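Local coordinates for D-aminoacyl-tRNA deacylase 1 (Homo sapiens, PDB 2OKV), which deacylates D-aminoacyl-tRNAs and glycyl-tRNA(Ala) as a homodimeric editing enzyme, and may also act in DNA replication, at residues T38-E41 with L42-V46; S59-H62 with W63-S66; G32-L35 with E36-Q39. All blocks are in the same frame, centred on the assembly; numbering follows the deposited sequence.

Interaction 1. Residues T38-E41 with L42-V46; sequences TQKE and LEHMV
Gln39 and Glu43 pair their side chains one turn apart in the first turns of the alpha helix 39-51, the helix that follows strand 26-32 in the deacylase fold. The amide NE2 of Gln39 gives a hydrogen bond of 3.0 Å to OE2 of Glu43, using the anti lone pair of that oxygen. The acceptor lies close to the plane of the Gln39 amide, yet amide and carboxylate planes are turned 72° apart, so the two flat groups meet at a steep angle and not as a flat pair. Gln39 reaches its partner by a bend: CG stands anti to the backbone N (chi1 -170°) and the chain folds at chi2, whereas Glu43 runs out straight beyond CG. Beside this pair, CD2 of Leu42 packs 3.9 Å from Gln39 NE2, and the buried Leu42 side chain also packs on Phe105 and Gln112 of helix 99-116. Round the helix, Lys40 and His44 form a second i to i+4 pair. The extended lysine passes over the imidazole, and its CG makes an off-centre CH-pi contact 4.1 Å from the centroid of the His44 ring. Its ammonium group continues past the ring, NZ remaining 5.4 Å from His44 NE2. The His44 side chain also touches Ser147 and Pro150, near the end of the modelled chain. Regular i to i+4 backbone bonds underlie both pairs, starting with Leu42 N to Thr38 O; Thr38 occupies the N-cap position, but its side chain makes no capping bond. Glu41 turns to another flank, where its OE1 lies near the like-charged OD1 of Asp37, while its backbone O accepts a hydrogen bond of 2.8 Å from Met45 N.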
loop_
_atom_site.group_PDB
_atom_site.type_symbol
_atom_site.label_atom_id
_atom_site.label_comp_id
_atom_site.label_asym_id
_atom_site.label_seq_id
_atom_site.Cartn_x
_atom_site.Cartn_y
_atom_site.Cartn_z
ATOM N N THR B 38 -12.364 -17.484 -5.004
ATOM C CA THR B 38 -12.986 -18.725 -4.585
ATOM C C THR B 38 -12.347 -19.139 -3.239
ATOM O O THR B 38 -11.485 -18.427 -2.727
ATOM C CB THR B 38 -12.777 -19.761 -5.721
ATOM O OG1 THR B 38 -13.949 -20.538 -5.923
ATOM C CG2 THR B 38 -11.585 -20.644 -5.469
ATOM N N GLN B 39 -12.758 -20.277 -2.677
ATOM C CA GLN B 39 -12.155 -20.797 -1.446
ATOM C C GLN B 39 -10.655 -21.045 -1.628
ATOM O O GLN B 39 -9.866 -20.805 -0.722
ATOM C CB GLN B 39 -12.866 -22.083 -1.002
ATOM C CG GLN B 39 -12.479 -22.595 0.386
ATOM C CD GLN B 39 -12.910 -21.677 1.516
ATOM O OE1 GLN B 39 -13.955 -21.027 1.445
ATOM N NE2 GLN B 39 -12.113 -21.632 2.575
ATOM N N LYS B 40 -10.265 -21.519 -2.807
ATOM C CA LYS B 40 -8.850 -21.748 -3.120
ATOM C C LYS B 40 -7.992 -20.486 -2.917
ATOM O O LYS B 40 -6.947 -20.507 -2.249
ATOM C CB LYS B 40 -8.723 -22.278 -4.554
ATOM C CG LYS B 40 -7.325 -22.742 -4.942
ATOM C CD LYS B 40 -7.318 -23.353 -6.330
ATOM C CE LYS B 40 -5.913 -23.460 -6.860
ATOM N NZ LYS B 40 -5.902 -24.168 -8.165
ATOM N N GLU B 41 -8.429 -19.369 -3.478
ATOM C CA GLU B 41 -7.658 -18.128 -3.357
ATOM C C GLU B 41 -7.672 -17.622 -1.918
ATOM O O GLU B 41 -6.654 -17.151 -1.409
ATOM C CB GLU B 41 -8.236 -17.087 -4.295
ATOM C CG GLU B 41 -9.119 -17.741 -5.372
ATOM C CD GLU B 41 -8.476 -17.724 -6.700
ATOM O OE1 GLU B 41 -7.942 -16.651 -7.021
ATOM O OE2 GLU B 41 -8.504 -18.749 -7.422
ATOM N N LEU B 42 -8.824 -17.738 -1.263
ATOM C CA LEU B 42 -8.953 -17.381 0.151
ATOM C C LEU B 42 -7.884 -18.113 0.969
ATOM O O LEU B 42 -7.111 -17.475 1.677
ATOM C CB LEU B 42 -10.354 -17.746 0.652
ATOM C CG LEU B 42 -10.820 -17.381 2.066
ATOM C CD1 LEU B 42 -12.343 -17.484 2.123
ATOM C CD2 LEU B 42 -10.173 -18.291 3.133
ATOM N N GLU B 43 -7.848 -19.441 0.853
ATOM C CA GLU B 43 -6.881 -20.277 1.593
ATOM C C GLU B 43 -5.427 -20.009 1.205
ATOM O O GLU B 43 -4.540 -19.953 2.070
ATOM C CB GLU B 43 -7.236 -21.761 1.451
ATOM C CG GLU B 43 -8.555 -22.077 2.160
ATOM C CD GLU B 43 -8.963 -23.540 2.158
ATOM O OE1 GLU B 43 -8.122 -24.405 1.832
ATOM O OE2 GLU B 43 -10.140 -23.831 2.510
ATOM N N HIS B 44 -5.193 -19.819 -0.088
ATOM C CA HIS B 44 -3.844 -19.502 -0.583
ATOM C C HIS B 44 -3.338 -18.143 -0.096
ATOM O O HIS B 44 -2.180 -18.012 0.303
ATOM C CB HIS B 44 -3.804 -19.593 -2.110
ATOM C CG HIS B 44 -3.710 -20.995 -2.639
ATOM N ND1 HIS B 44 -4.544 -22.013 -2.224
ATOM C CD2 HIS B 44 -2.884 -21.542 -3.561
ATOM C CE1 HIS B 44 -4.235 -23.126 -2.866
ATOM N NE2 HIS B 44 -3.233 -22.866 -3.686
ATOM N N MET B 45 -4.204 -17.134 -0.107
ATOM C CA MET B 45 -3.822 -15.803 0.371
ATOM C C MET B 45 -3.528 -15.782 1.879
ATOM O O MET B 45 -2.550 -15.166 2.310
ATOM C CB MET B 45 -4.879 -14.755 0.009
ATOM C CG MET B 45 -4.515 -13.306 0.385
ATOM S SD MET B 45 -2.982 -12.714 -0.376
ATOM C CE MET B 45 -3.509 -12.288 -2.036
ATOM N N VAL B 46 -4.358 -16.464 2.668
ATOM C CA VAL B 46 -4.086 -16.627 4.098
ATOM C C VAL B 46 -2.670 -17.214 4.326
ATOM O O VAL B 46 -1.876 -16.666 5.090
ATOM C CB VAL B 46 -5.129 -17.520 4.765
ATOM C CG1 VAL B 46 -4.677 -17.938 6.158
ATOM C CG2 VAL B 46 -6.486 -16.788 4.846
#

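Interaction 2. Residues S59-H62 with W63-S66; sequences SGKH and WSKS
His62 and Trp63 are neighbours in sequence whose rings meet in a T-shaped stack, an edge of the imidazole directed at the face of the indole. The planes stand at 89°, and the centroids of the imidazole and of the indole five-membered ring are 5.6 Å apart. The tight part of the contact lies at the root of this stack: His62 CB sits over one indole face, 3.6 Å from the centroid of the five-membered ring and almost on its normal, a CH-pi contact. With CG of His62 anti to its carbonyl carbon (chi1 -68°), the methylene stays over the indole and the imidazole is set farther out, its edge still turned to the indole face, so the methylene makes the close approach and the ring the looser one. On the dimer side, the indole packs against Pro91 of the second subunit and its ring meets that of Phe93 of the same neighbour.

The other tight point is Ser64, a buried residue whose OG donates a hydrogen bond of 3.0 Å to Lys61 O. The hydroxyl comes from above the carbonyl plane, 48° out of it. Lys61 itself belongs to the exposed side: its chain, bent at chi2 and chi3, curls back until NZ is 3.3 Å from Ser64 CB. Asp57 OD1 accepts hydrogen bonds from the backbone N of both Gly60 and Lys61, tying down the start of the bend. Residues 59-64 complete the loop between strand 53-55 and the short, weakly bonded strand 65-66, where Ser64 and Lys65 both face Phe55: a classic beta bulge.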
loop_
_atom_site.group_PDB
_atom_site.type_symbol
_atom_site.label_atom_id
_atom_site.label_comp_id
_atom_site.label_asym_id
_atom_site.label_seq_id
_atom_site.Cartn_x
_atom_site.Cartn_y
_atom_site.Cartn_z
ATOM N N SER B 59 19.812 -11.608 15.224
ATOM C CA SER B 59 21.062 -11.095 14.646
ATOM C C SER B 59 20.820 -9.847 13.790
ATOM O O SER B 59 21.716 -9.013 13.629
ATOM C CB SER B 59 21.749 -12.176 13.807
ATOM O OG SER B 59 22.066 -13.292 14.643
ATOM N N GLY B 60 19.611 -9.732 13.240
ATOM C CA GLY B 60 19.234 -8.579 12.426
ATOM C C GLY B 60 19.235 -8.822 10.923
ATOM O O GLY B 60 19.070 -7.847 10.121
ATOM N N LYS B 61 19.425 -10.111 10.546
ATOM C CA LYS B 61 19.273 -10.551 9.155
ATOM C C LYS B 61 17.853 -10.227 8.672
ATOM O O LYS B 61 16.878 -10.571 9.336
ATOM C CB LYS B 61 19.500 -12.056 9.059
ATOM C CG LYS B 61 19.945 -12.540 7.566
ATOM C CD LYS B 61 19.171 -13.831 7.117
ATOM C CE LYS B 61 19.267 -14.929 8.245
ATOM N NZ LYS B 61 18.144 -15.964 8.166
ATOM N N HIS B 62 17.746 -9.570 7.521
ATOM C CA HIS B 62 16.443 -9.170 6.963
ATOM C C HIS B 62 15.722 -10.365 6.342
ATOM O O HIS B 62 16.358 -11.362 5.974
ATOM C CB HIS B 62 16.646 -8.096 5.894
ATOM C CG HIS B 62 17.138 -6.784 6.426
ATOM N ND1 HIS B 62 16.958 -5.594 5.748
ATOM C CD2 HIS B 62 17.786 -6.468 7.570
ATOM C CE1 HIS B 62 17.493 -4.607 6.443
ATOM N NE2 HIS B 62 18.002 -5.109 7.553
ATOM N N TRP B 63 14.396 -10.264 6.247
ATOM C CA TRP B 63 13.573 -11.229 5.506
ATOM C C TRP B 63 13.692 -12.653 6.026
ATOM O O TRP B 63 13.734 -13.611 5.238
ATOM C CB TRP B 63 13.910 -11.180 4.000
ATOM C CG TRP B 63 14.205 -9.777 3.483
ATOM C CD1 TRP B 63 15.307 -9.368 2.790
ATOM C CD2 TRP B 63 13.385 -8.609 3.656
ATOM N NE1 TRP B 63 15.226 -8.016 2.517
ATOM C CE2 TRP B 63 14.053 -7.530 3.033
ATOM C CE3 TRP B 63 12.152 -8.372 4.284
ATOM C CZ2 TRP B 63 13.525 -6.234 3.009
ATOM C CZ3 TRP B 63 11.622 -7.080 4.257
ATOM C CH2 TRP B 63 12.307 -6.032 3.624
ATOM N N SER B 64 13.777 -12.817 7.342
ATOM C CA SER B 64 14.003 -14.168 7.886
ATOM C C SER B 64 12.869 -14.697 8.762
ATOM O O SER B 64 12.841 -15.875 9.089
ATOM C CB SER B 64 15.356 -14.281 8.611
ATOM O OG SER B 64 15.528 -13.258 9.575
ATOM N N LYS B 65 11.937 -13.830 9.141
ATOM C CA LYS B 65 10.851 -14.244 10.019
ATOM C C LYS B 65 9.512 -13.712 9.522
ATOM O O LYS B 65 9.411 -12.557 9.076
ATOM C CB LYS B 65 11.109 -13.771 11.453
ATOM C CG LYS B 65 12.418 -14.262 12.081
ATOM C CD LYS B 65 12.258 -15.546 12.856
ATOM C CE LYS B 65 13.600 -15.995 13.435
ATOM N NZ LYS B 65 13.424 -17.095 14.424
ATOM N N SER B 66 8.480 -14.546 9.604
ATOM C CA SER B 66 7.109 -14.089 9.304
ATOM C C SER B 66 6.438 -13.477 10.536
ATOM O O SER B 66 6.961 -13.570 11.643
ATOM C CB SER B 66 6.280 -15.263 8.827
ATOM O OG SER B 66 6.122 -16.209 9.876
#

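Interaction 3. Residues G32-L35 with E36-Q39; sequences GISL and EDTQ
Asp37 OD2 accepts a hydrogen bond of 2.7 Å from the backbone N of Ser34. The N-H points nearly straight at the oxygen, but it comes from above the carboxylate, 56° out of its plane. CG of Asp37 is anti to the carbonyl carbon (chi1 -78°), which folds the carboxylate back over the chain that precedes it. There OD2 also lies 3.4 Å from Ile33 CA and 3.7 Å from Ile33 CG2. The second oxygen, OD1, takes a hydrogen bond from the N-terminal nitrogen of Met1, so the buried carboxylate is held at both oxygens. If charged, that amino group would probably stabilise the Asp37 carboxylate.

Between the two bonded residues the chain makes a type I beta turn, Ser34 to Asp37, closed by Asp37 N bonding to Ser34 O at 3.0 Å. At its start, Ser34 OG receives a weak, bent hydrogen bond of 3.1 Å from Glu36 N. Leu35 and Glu36 occupy the two corner positions, the CB of each directed away from the opposing segment.

The turn joins strand 26-32 to helix 39-51. At its base, Ile33 packs on Phe105 and Tyr106 of helix 99-116, Asp37 also touches Phe105, and Gly32 is still bonded through its backbone to Lys2 of the adjacent strand 2-8.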
loop_
_atom_site.group_PDB
_atom_site.type_symbol
_atom_site.label_atom_id
_atom_site.label_comp_id
_atom_site.label_asym_id
_atom_site.label_seq_id
_atom_site.Cartn_x
_atom_site.Cartn_y
_atom_site.Cartn_z
ATOM N N GLY B 32 -7.964 -6.940 -1.381
ATOM C CA GLY B 32 -8.823 -6.754 -2.547
ATOM C C GLY B 32 -9.397 -8.047 -3.093
ATOM O O GLY B 32 -8.680 -8.839 -3.698
ATOM N N ILE B 33 -10.700 -8.241 -2.896
ATOM C CA ILE B 33 -11.402 -9.455 -3.312
ATOM C C ILE B 33 -12.071 -9.273 -4.673
ATOM O O ILE B 33 -12.869 -8.354 -4.877
ATOM C CB ILE B 33 -12.487 -9.874 -2.272
ATOM C CG1 ILE B 33 -11.860 -10.149 -0.896
ATOM C CG2 ILE B 33 -13.273 -11.097 -2.754
ATOM C CD1 ILE B 33 -12.879 -9.962 0.276
ATOM N N SER B 34 -11.769 -10.175 -5.600
ATOM C CA SER B 34 -12.319 -10.081 -6.940
ATOM C C SER B 34 -13.514 -11.006 -7.100
ATOM O O SER B 34 -13.668 -11.969 -6.347
ATOM C CB SER B 34 -11.261 -10.435 -7.977
ATOM O OG SER B 34 -11.456 -11.747 -8.454
ATOM N N LEU B 35 -14.344 -10.690 -8.094
ATOM C CA LEU B 35 -15.473 -11.506 -8.538
ATOM C C LEU B 35 -15.155 -12.986 -8.730
ATOM O O LEU B 35 -15.977 -13.849 -8.413
ATOM C CB LEU B 35 -15.989 -10.971 -9.877
ATOM C CG LEU B 35 -17.288 -10.169 -9.921
ATOM C CD1 LEU B 35 -17.533 -9.664 -11.341
ATOM C CD2 LEU B 35 -18.471 -11.001 -9.439
ATOM N N GLU B 36 -13.982 -13.275 -9.287
ATOM C CA GLU B 36 -13.619 -14.659 -9.616
ATOM C C GLU B 36 -13.018 -15.425 -8.431
ATOM O O GLU B 36 -12.754 -16.628 -8.542
ATOM C CB GLU B 36 -12.701 -14.714 -10.846
ATOM C CG GLU B 36 -13.407 -15.196 -12.124
ATOM C CD GLU B 36 -12.440 -15.807 -13.137
ATOM O OE1 GLU B 36 -12.762 -16.871 -13.717
ATOM O OE2 GLU B 36 -11.349 -15.227 -13.351
ATOM N N ASP B 37 -12.843 -14.734 -7.299
ATOM C CA ASP B 37 -12.231 -15.330 -6.108
ATOM C C ASP B 37 -13.064 -16.478 -5.507
ATOM O O ASP B 37 -14.293 -16.454 -5.501
ATOM C CB ASP B 37 -11.895 -14.270 -5.052
ATOM C CG ASP B 37 -10.619 -13.470 -5.381
ATOM O OD1 ASP B 37 -9.765 -13.920 -6.189
ATOM O OD2 ASP B 37 -10.462 -12.379 -4.804
ATOM N N THR B 38 -12.364 -17.484 -5.004
ATOM C CA THR B 38 -12.986 -18.725 -4.585
ATOM C C THR B 38 -12.347 -19.139 -3.239
ATOM O O THR B 38 -11.485 -18.427 -2.727
ATOM C CB THR B 38 -12.777 -19.761 -5.721
ATOM O OG1 THR B 38 -13.949 -20.538 -5.923
ATOM C CG2 THR B 38 -11.585 -20.644 -5.469
ATOM N N GLN B 39 -12.758 -20.277 -2.677
ATOM C CA GLN B 39 -12.155 -20.797 -1.446
ATOM C C GLN B 39 -10.655 -21.045 -1.628
ATOM O O GLN B 39 -9.866 -20.805 -0.722
ATOM C CB GLN B 39 -12.866 -22.083 -1.002
ATOM C CG GLN B 39 -12.479 -22.595 0.386
ATOM C CD GLN B 39 -12.910 -21.677 1.516
ATOM O OE1 GLN B 39 -13.955 -21.027 1.445
ATOM N NE2 GLN B 39 -12.113 -21.632 2.575
#

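How the interactions relate
Interactions 3 and 1 are consecutive: they share Thr38 and Gln39, their centres lie 8 Å apart, and the turn of residues 34-37 delivers the chain into helix 39-51. Asp37 of interaction 3 thereby lies beside the first helical turn of interaction 1. Interaction 2 is remote, its centre 26 Å from that of interaction 1 and 31 Å from that of interaction 3, and it alone of the three meets the second subunit. None of them binds the magnesium ion held at Val4 and Cys28: the Met45 side chain of interaction 1 and Gly32 of interaction 3 each lie about 11 Å from it, and the Trp63 side chain of interaction 2 about 14 Å.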